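Local structure of esterase D (Cellvibrio japonicus, 2W87) at residues N20-F25 / L120-S125; G29-N34 / A39-A44; L55-A60 / G69-N74. The protein binds glucuronic acid with the help of calcium, as the family 35 carbohydrate-binding module of a secreted enzyme that probably helps degrade plant cell walls. All coordinates share one frame; numbering follows the deposited sequence.

Interactions 1 and 2 supply much of the glucuronic acid site, and interaction 3 lies deeper in the core, its centre 14 Å from that of interaction 1 and 10 Å from that of interaction 2. The first two centres are 10 Å apart. Ile123 O accepts a probable hydrogen bond from Ala31 N at 2.8 Å. Both contacts reach the sugar and the calcium ion bound by Asp124 OD1 and Gly29 O. A salt bridge of Asp124 OD2 with Arg58 NH1, 2.8 Å long, joins interactions 1 and 3. Interactions 2 and 3 do not touch; their nearest atoms are about 5 Å apart. The side chain of Ile57 is about 14 Å from the sugar.

Interaction 1 (N20-F25 / L120-S125); sequences NNHTGF and LPNIDS. With CA (calcium ion), chain D; GCU (alpha-D-glucopyranuronic acid), chain E.
The glucuronic acid pocket and a calcium site lie at opposite ends of this contact, where His22 meets Asn122 and Phe25 meets Asp124. His22 CD2 is 3.8 Å from the Asn122 amide atom modelled as ND2. Which end of that amide is the nitrogen is doubtful. The ring and amide planes differ by 27°, and the two side chains cross at about a right angle. Both reach the same sugar. His22 NE2 makes a hydrogen bond of 2.8 Å with GCU O2, at an angle of 149°. A second, longer one joins NE2 and GCU O3 at 3.2 Å. O2 lies at the ring edge, near its plane. Trp91 stacks on the His22 ring and probably helps to fix its tilt.

The fold is the beta-sandwich (jelly roll) of family 35 modules. The loop between strands 16-19 and 30-33 here covers the start of strand 122-129. Further along that strand, Asp124 binds the calcium ion twice. Its OD1 and its backbone O are each 2.4 Å from the metal. CG stands anti to the backbone N (chi1 179°), which brings the carboxylate round to the ion. Gln5, Glu6, Thr26 and Gly29 complete the site. The other oxygen, OD2, forms a salt bridge with Arg58, which also bonds to Gly24 O. With a metal on one oxygen and a guanidinium on the other, the carboxylate is probably held ionised and unable to turn. Phe25 CB packs 3.4 Å from Asp124 OD1. The phenyl ring itself leads off from the strand, and its edge faces His22 O in plane, with Phe25 CD2 3.1 Å from that oxygen.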
# COMPACT_ATOMS: atom_id res chain seq x y z
N ASN A 20 -10.09 2.53 12.41
CA ASN A 20 -9.61 1.59 13.43
C ASN A 20 -10.74 0.78 14.05
O ASN A 20 -10.60 0.27 15.16
CB ASN A 20 -8.93 2.38 14.53
CG ASN A 20 -9.87 3.40 15.20
OD1 ASN A 20 -11.10 3.45 14.93
ND2 ASN A 20 -9.30 4.23 16.04
N ASN A 21 -11.83 0.62 13.32
CA ASN A 21 -13.05 -0.03 13.83
C ASN A 21 -13.17 -1.52 13.51
O ASN A 21 -14.23 -2.12 13.68
CB ASN A 21 -14.29 0.70 13.30
CG ASN A 21 -14.42 0.59 11.80
OD1 ASN A 21 -13.42 0.56 11.10
ND2 ASN A 21 -15.66 0.53 11.31
N HIS A 22 -12.09 -2.12 13.03
CA HIS A 22 -12.00 -3.57 12.91
C HIS A 22 -10.69 -3.98 13.56
O HIS A 22 -9.67 -3.38 13.30
CB HIS A 22 -11.95 -4.01 11.44
CG HIS A 22 -13.16 -3.63 10.65
ND1 HIS A 22 -14.42 -4.11 10.95
CD2 HIS A 22 -13.29 -2.87 9.54
CE1 HIS A 22 -15.28 -3.63 10.07
NE2 HIS A 22 -14.62 -2.87 9.21
N THR A 23 -10.70 -5.03 14.38
CA THR A 23 -9.49 -5.44 15.06
C THR A 23 -8.46 -6.04 14.12
O THR A 23 -8.78 -6.45 13.01
CB THR A 23 -9.83 -6.45 16.18
OG1 THR A 23 -10.51 -7.57 15.61
CG2 THR A 23 -10.71 -5.78 17.26
N GLY A 24 -7.21 -6.04 14.56
CA GLY A 24 -6.15 -6.85 13.96
C GLY A 24 -5.10 -6.07 13.19
O GLY A 24 -4.12 -6.65 12.74
N PHE A 25 -5.30 -4.76 13.05
CA PHE A 25 -4.35 -3.88 12.39
C PHE A 25 -3.18 -3.63 13.33
O PHE A 25 -3.22 -4.02 14.51
CB PHE A 25 -4.99 -2.54 12.05
CG PHE A 25 -5.58 -1.84 13.25
CD1 PHE A 25 -4.79 -1.07 14.08
CD2 PHE A 25 -6.92 -1.97 13.55
CE1 PHE A 25 -5.32 -0.46 15.20
CE2 PHE A 25 -7.45 -1.36 14.64
CZ PHE A 25 -6.62 -0.58 15.47
N LEU A 120 -10.14 -0.31 -2.77
CA LEU A 120 -9.18 -1.28 -2.26
C LEU A 120 -9.71 -2.05 -1.07
O LEU A 120 -10.71 -1.70 -0.47
CB LEU A 120 -7.89 -0.56 -1.85
CG LEU A 120 -7.03 0.00 -2.98
CD1 LEU A 120 -5.84 0.81 -2.37
CD2 LEU A 120 -6.51 -1.11 -3.88
N PRO A 121 -8.99 -3.12 -0.69
CA PRO A 121 -9.24 -3.63 0.64
C PRO A 121 -8.78 -2.58 1.66
O PRO A 121 -8.23 -1.54 1.27
CB PRO A 121 -8.32 -4.85 0.73
CG PRO A 121 -7.80 -5.09 -0.60
CD PRO A 121 -7.89 -3.81 -1.36
N ASN A 122 -9.02 -2.83 2.94
CA ASN A 122 -8.44 -1.99 3.98
C ASN A 122 -6.95 -2.32 4.07
O ASN A 122 -6.58 -3.49 4.10
CB ASN A 122 -9.14 -2.25 5.31
CG ASN A 122 -10.57 -1.70 5.35
OD1 ASN A 122 -10.92 -0.78 4.59
ND2 ASN A 122 -11.37 -2.22 6.27
N ILE A 123 -6.10 -1.29 4.11
CA ILE A 123 -4.64 -1.48 4.04
C ILE A 123 -4.01 -1.13 5.37
O ILE A 123 -4.04 0.02 5.81
CB ILE A 123 -4.00 -0.61 2.93
CG1 ILE A 123 -4.70 -0.84 1.58
CG2 ILE A 123 -2.48 -0.79 2.92
CD1 ILE A 123 -4.64 -2.25 1.04
N ASP A 124 -3.41 -2.11 6.01
CA ASP A 124 -2.83 -1.89 7.34
C ASP A 124 -1.49 -1.21 7.30
O ASP A 124 -1.21 -0.29 8.08
CB ASP A 124 -2.68 -3.22 8.07
CG ASP A 124 -2.07 -3.08 9.44
OD1 ASP A 124 -2.29 -2.05 10.11
OD2 ASP A 124 -1.41 -4.05 9.88
N SER A 125 -0.64 -1.70 6.41
CA SER A 125 0.74 -1.25 6.34
C SER A 125 1.42 -1.65 5.04
O SER A 125 0.99 -2.58 4.36
CB SER A 125 1.50 -1.87 7.48
OG SER A 125 1.52 -3.29 7.40
CA CA D . -1.61 0.24 10.34
C1 GCU E . -17.41 -1.78 5.33
C2 GCU E . -16.20 -1.96 6.23
C3 GCU E . -15.10 -0.99 5.80
C4 GCU E . -14.71 -1.32 4.38
C5 GCU E . -15.97 -1.22 3.50
C6 GCU E . -15.70 -1.59 2.05
O1 GCU E . -17.83 -0.42 5.47
O2 GCU E . -16.56 -1.68 7.57
O3 GCU E . -13.96 -1.09 6.66
O4 GCU E . -13.72 -0.40 3.86
O5 GCU E . -16.98 -2.11 3.98
O6A GCU E . -14.71 -1.04 1.52
O6B GCU E . -16.46 -2.39 1.46

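Interaction 2 (G29-N34 / A39-A44); sequences GFANTN and AAVVWA. With CA (calcium ion), chain C; CA (calcium ion), chain D; GCU (alpha-D-glucopyranuronic acid), chain E.
Thr33 and Ala39 meet where strand 30-33 of a small two-stranded sheet packs against strand 40-47 of the beta-sandwich. The axes of 30-33 and 40-44 approach to 7.5 Å at 141°, and no hydrogen bond joins the two segments. Most of the contact is between side chains. Thr33 can be followed from CB outwards. Its CB touches Ala39 CB at 3.8 Å. From there the side chain splits into an apolar and a polar branch. CG2 enters the interface. It lies 3.9 Å from Val41 CG2 and at the same distance from Ala40 O. OG1 takes the place between the backbone N and the carbonyl carbon (chi1 57°). There it accepts from Leu120 N and donates to water 1, a ligand of the calcium ion in the sugar site. The hydroxyl is thus gripped twice.

Two residues earlier, Ala31 CB rests on Val41 CG2 at 3.8 Å. Val41 therefore packs on both inward residues of the strand, while its CG1 lies over one face of the Trp43 ring, toward its rim. One residue after Thr33, Asn34 O lies 3.4 Å from Ala39 CB.

Asn32 points the other way, to the ligand. Its CG is anti to the backbone N (chi1 175°), which carries the amide out to the metal. Asp19 holds ND2 by a hydrogen bond and so helps to orient the amide. The same calcium ion takes Asn35 OD1, three waters, and GCU O4 and O6A. The ion thus bridges protein and sugar, with O6A drawn from the uronic carboxylate. Neighbouring residues supply a pair of its ligands: Asn32 OD1 at 2.3 Å and Thr33 O at 2.4 Å.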
# COMPACT_ATOMS: atom_id res chain seq x y z
N GLY A 29 -4.09 2.31 13.06
CA GLY A 29 -5.26 1.94 12.26
C GLY A 29 -4.92 1.34 10.90
O GLY A 29 -3.93 0.63 10.74
N PHE A 30 -5.77 1.64 9.93
CA PHE A 30 -5.62 1.15 8.58
C PHE A 30 -6.24 2.15 7.62
O PHE A 30 -7.10 2.95 8.01
CB PHE A 30 -6.27 -0.22 8.42
CG PHE A 30 -7.70 -0.29 8.90
CD1 PHE A 30 -8.75 0.08 8.07
CD2 PHE A 30 -8.00 -0.74 10.17
CE1 PHE A 30 -10.05 -0.00 8.50
CE2 PHE A 30 -9.30 -0.84 10.61
CZ PHE A 30 -10.33 -0.47 9.78
N ALA A 31 -5.77 2.16 6.39
CA ALA A 31 -6.31 3.06 5.37
C ALA A 31 -7.53 2.39 4.74
O ALA A 31 -7.46 1.25 4.24
CB ALA A 31 -5.24 3.37 4.31
N ASN A 32 -8.64 3.11 4.72
CA ASN A 32 -9.89 2.65 4.14
C ASN A 32 -10.27 3.52 2.94
O ASN A 32 -10.74 4.64 3.11
CB ASN A 32 -10.99 2.74 5.20
CG ASN A 32 -12.37 2.40 4.65
OD1 ASN A 32 -12.52 2.03 3.48
ND2 ASN A 32 -13.39 2.51 5.52
N THR A 33 -10.02 3.04 1.73
CA THR A 33 -10.35 3.82 0.53
C THR A 33 -11.85 3.97 0.34
O THR A 33 -12.64 3.08 0.68
CB THR A 33 -9.80 3.18 -0.77
OG1 THR A 33 -10.30 1.84 -0.92
CG2 THR A 33 -8.28 3.20 -0.78
N ASN A 34 -12.23 5.12 -0.21
CA ASN A 34 -13.49 5.28 -0.89
C ASN A 34 -13.76 4.06 -1.75
O ASN A 34 -12.83 3.49 -2.31
CB ASN A 34 -13.42 6.47 -1.86
CG ASN A 34 -13.30 7.81 -1.14
OD1 ASN A 34 -13.77 7.97 -0.02
ND2 ASN A 34 -12.67 8.80 -1.81
N ALA A 39 -9.43 4.88 -6.39
CA ALA A 39 -9.13 5.33 -5.02
C ALA A 39 -7.81 4.71 -4.54
O ALA A 39 -7.59 3.51 -4.69
CB ALA A 39 -10.29 5.01 -4.08
N ALA A 40 -6.94 5.54 -3.96
CA ALA A 40 -5.57 5.15 -3.68
C ALA A 40 -5.11 5.30 -2.24
O ALA A 40 -5.71 6.04 -1.41
CB ALA A 40 -4.62 5.88 -4.63
N VAL A 41 -4.04 4.56 -1.95
CA VAL A 41 -3.21 4.78 -0.77
C VAL A 41 -1.85 5.11 -1.31
O VAL A 41 -1.38 4.45 -2.27
CB VAL A 41 -3.16 3.56 0.19
CG1 VAL A 41 -2.34 3.90 1.46
CG2 VAL A 41 -4.57 3.13 0.56
N VAL A 42 -1.20 6.11 -0.73
CA VAL A 42 0.08 6.60 -1.24
C VAL A 42 1.13 6.70 -0.14
O VAL A 42 0.87 7.23 0.96
CB VAL A 42 -0.05 7.98 -1.95
CG1 VAL A 42 1.27 8.41 -2.59
CG2 VAL A 42 -1.16 7.97 -2.99
N TRP A 43 2.32 6.16 -0.44
CA TRP A 43 3.50 6.22 0.41
C TRP A 43 4.65 6.83 -0.35
O TRP A 43 4.64 6.91 -1.58
CB TRP A 43 3.94 4.82 0.85
CG TRP A 43 2.90 3.99 1.53
CD1 TRP A 43 2.65 3.94 2.83
CD2 TRP A 43 1.99 3.09 0.89
NE1 TRP A 43 1.62 3.07 3.10
CE2 TRP A 43 1.21 2.51 1.91
CE3 TRP A 43 1.78 2.69 -0.43
CZ2 TRP A 43 0.23 1.57 1.65
CZ3 TRP A 43 0.81 1.74 -0.68
CH2 TRP A 43 0.04 1.21 0.34
N ALA A 44 5.69 7.19 0.39
CA ALA A 44 6.90 7.75 -0.21
C ALA A 44 8.11 7.09 0.44
O ALA A 44 8.23 7.08 1.66
CB ALA A 44 6.97 9.23 -0.02
CA CA C . -13.48 1.04 1.59
CA CA D . -1.61 0.24 10.34
C1 GCU E . -17.41 -1.78 5.33
C2 GCU E . -16.20 -1.96 6.23
C3 GCU E . -15.10 -0.99 5.80
C4 GCU E . -14.71 -1.32 4.38
C5 GCU E . -15.97 -1.22 3.50
C6 GCU E . -15.70 -1.59 2.05
O1 GCU E . -17.83 -0.42 5.47
O2 GCU E . -16.56 -1.68 7.57
O3 GCU E . -13.96 -1.09 6.66
O4 GCU E . -13.72 -0.40 3.86
O5 GCU E . -16.98 -2.11 3.98
O6A GCU E . -14.71 -1.04 1.52
O6B GCU E . -16.46 -2.39 1.46
O HOH W 1 -12.71 0.22 -0.61
O HOH W 2 -15.37 2.38 2.32
O HOH W 3 -11.30 -0.09 1.84

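Interaction 3 (L55-A60 / G69-N74); sequences LTIRYA and GSLVIN
Leu55 and Leu71 meet methyl to methyl in the hydrophobic core of the beta-sandwich. Leu55 CD1 lies 4.0 Å from Leu71 CD1, the closest approach of the two segments. The backbones stay far apart, with the CA atoms of Leu55 and Leu71 separated by 10.5 Å. This is the spacing of two facing sheets, bridged by side chains alone.

The tight part is small. Leu71 CD1 faces the gap between two methyls of the other sheet, Leu55 CD1 and Ile57 CD1, which are 6.0 Å apart. It touches Leu55 more closely than Ile57, whose CD1 is 4.4 Å away. Leu71 CG is anti to the backbone N (chi1 -174°), which sends the branch toward Leu55. An extended chi2 (170°) carries Ile57 CD1 toward Leu71. The two leucine side chains approach at a slant. Their other methyls take little part: Leu55 CD2 and Leu71 CD2 are 6.8 Å apart.

The loose side begins one residue away in either strand. Thr56, Arg58, Ser70 and Val72 are partly exposed and do not reach across. Ser70 and Val72 each have two conformers, which is consistent with their partly exposed positions. The side chain of Arg58 touches Trp94 instead.

Val83 of strand 80-83 touches both Ile57 and Leu71. Val110 of strand 106-114 packs on Leu71 and Leu112 on Ile57. Val128 of strand 122-129 lies against Leu55, and Leu126 of the same strand against Ile57. Strand 51-60 itself runs antiparallel between strands 122-129 and 95-103, while strand 69-73 pairs with 80-83 and 106-114 in the facing sheet.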
# COMPACT_ATOMS: atom_id res chain seq x y z
N LEU A 55 8.07 -5.45 -1.58
CA LEU A 55 7.03 -4.69 -0.89
C LEU A 55 6.04 -5.70 -0.36
O LEU A 55 5.62 -6.59 -1.10
CB LEU A 55 6.29 -3.75 -1.86
CG LEU A 55 7.11 -2.71 -2.57
CD1 LEU A 55 6.20 -1.67 -3.20
CD2 LEU A 55 8.05 -2.03 -1.63
N THR A 56 5.68 -5.58 0.92
CA THR A 56 4.70 -6.44 1.52
C THR A 56 3.56 -5.56 2.03
O THR A 56 3.76 -4.67 2.86
CB THR A 56 5.34 -7.28 2.64
OG1 THR A 56 6.34 -8.14 2.07
CG2 THR A 56 4.30 -8.14 3.34
N ILE A 57 2.37 -5.79 1.48
CA ILE A 57 1.17 -5.03 1.83
C ILE A 57 0.28 -5.88 2.70
O ILE A 57 -0.13 -6.97 2.29
CB ILE A 57 0.40 -4.68 0.54
CG1 ILE A 57 1.26 -3.79 -0.36
CG2 ILE A 57 -0.95 -4.00 0.86
CD1 ILE A 57 0.66 -3.60 -1.74
N ARG A 58 -0.01 -5.42 3.91
CA ARG A 58 -0.90 -6.14 4.82
C ARG A 58 -2.30 -5.55 4.71
O ARG A 58 -2.48 -4.33 4.76
CB ARG A 58 -0.39 -6.04 6.25
CG ARG A 58 -1.10 -6.98 7.20
CD ARG A 58 -0.34 -7.13 8.49
NE ARG A 58 -0.93 -8.15 9.36
CZ ARG A 58 -1.79 -7.89 10.34
NH1 ARG A 58 -2.17 -6.65 10.61
NH2 ARG A 58 -2.27 -8.90 11.06
N TYR A 59 -3.30 -6.40 4.53
CA TYR A 59 -4.63 -5.93 4.16
C TYR A 59 -5.73 -6.86 4.66
O TYR A 59 -5.48 -8.02 4.97
CB TYR A 59 -4.75 -5.78 2.65
CG TYR A 59 -4.81 -7.09 1.92
CD1 TYR A 59 -6.03 -7.66 1.55
CD2 TYR A 59 -3.66 -7.80 1.66
CE1 TYR A 59 -6.08 -8.91 0.91
CE2 TYR A 59 -3.70 -9.05 1.02
CZ TYR A 59 -4.92 -9.58 0.64
OH TYR A 59 -4.97 -10.83 0.02
N ALA A 60 -6.95 -6.33 4.71
CA ALA A 60 -8.14 -7.11 5.02
C ALA A 60 -9.16 -6.85 3.94
O ALA A 60 -9.36 -5.71 3.57
CB ALA A 60 -8.71 -6.71 6.37
N GLY A 69 -5.24 -4.12 -7.02
CA GLY A 69 -4.70 -2.78 -7.14
C GLY A 69 -3.66 -2.65 -8.24
O GLY A 69 -3.02 -3.62 -8.67
N SER A 70 -3.55 -1.43 -8.73
CA SER A 70 -2.47 -1.03 -9.59
C SER A 70 -1.46 -0.34 -8.69
O SER A 70 -1.84 0.47 -7.87
CB SER A 70 -2.99 -0.07 -10.66
OG SER A 70 -1.92 0.61 -11.26
N LEU A 71 -0.19 -0.67 -8.82
CA LEU A 71 0.81 -0.03 -7.99
C LEU A 71 1.79 0.66 -8.92
O LEU A 71 2.41 -0.00 -9.75
CB LEU A 71 1.54 -1.06 -7.10
CG LEU A 71 2.51 -0.38 -6.11
CD1 LEU A 71 2.57 -1.10 -4.79
CD2 LEU A 71 3.88 -0.20 -6.68
N VAL A 72 1.91 1.98 -8.79
CA VAL A 72 2.78 2.75 -9.69
C VAL A 72 3.81 3.51 -8.87
O VAL A 72 3.56 3.91 -7.74
CB VAL A 72 2.00 3.72 -10.64
CG1 VAL A 72 0.98 2.94 -11.47
CG2 VAL A 72 1.31 4.87 -9.86
N ILE A 73 4.99 3.68 -9.46
CA ILE A 73 6.06 4.42 -8.81
C ILE A 73 6.23 5.73 -9.57
O ILE A 73 6.38 5.74 -10.80
CB ILE A 73 7.34 3.62 -8.80
CG1 ILE A 73 7.12 2.31 -8.05
CG2 ILE A 73 8.46 4.40 -8.16
CD1 ILE A 73 8.37 1.46 -7.95
N ASN A 74 6.19 6.83 -8.84
CA ASN A 74 6.32 8.16 -9.43
C ASN A 74 5.34 8.42 -10.59
O ASN A 74 5.70 8.92 -11.64
CB ASN A 74 7.77 8.39 -9.82
CG ASN A 74 8.66 8.54 -8.60
OD1 ASN A 74 8.19 8.90 -7.50
ND2 ASN A 74 9.94 8.27 -8.79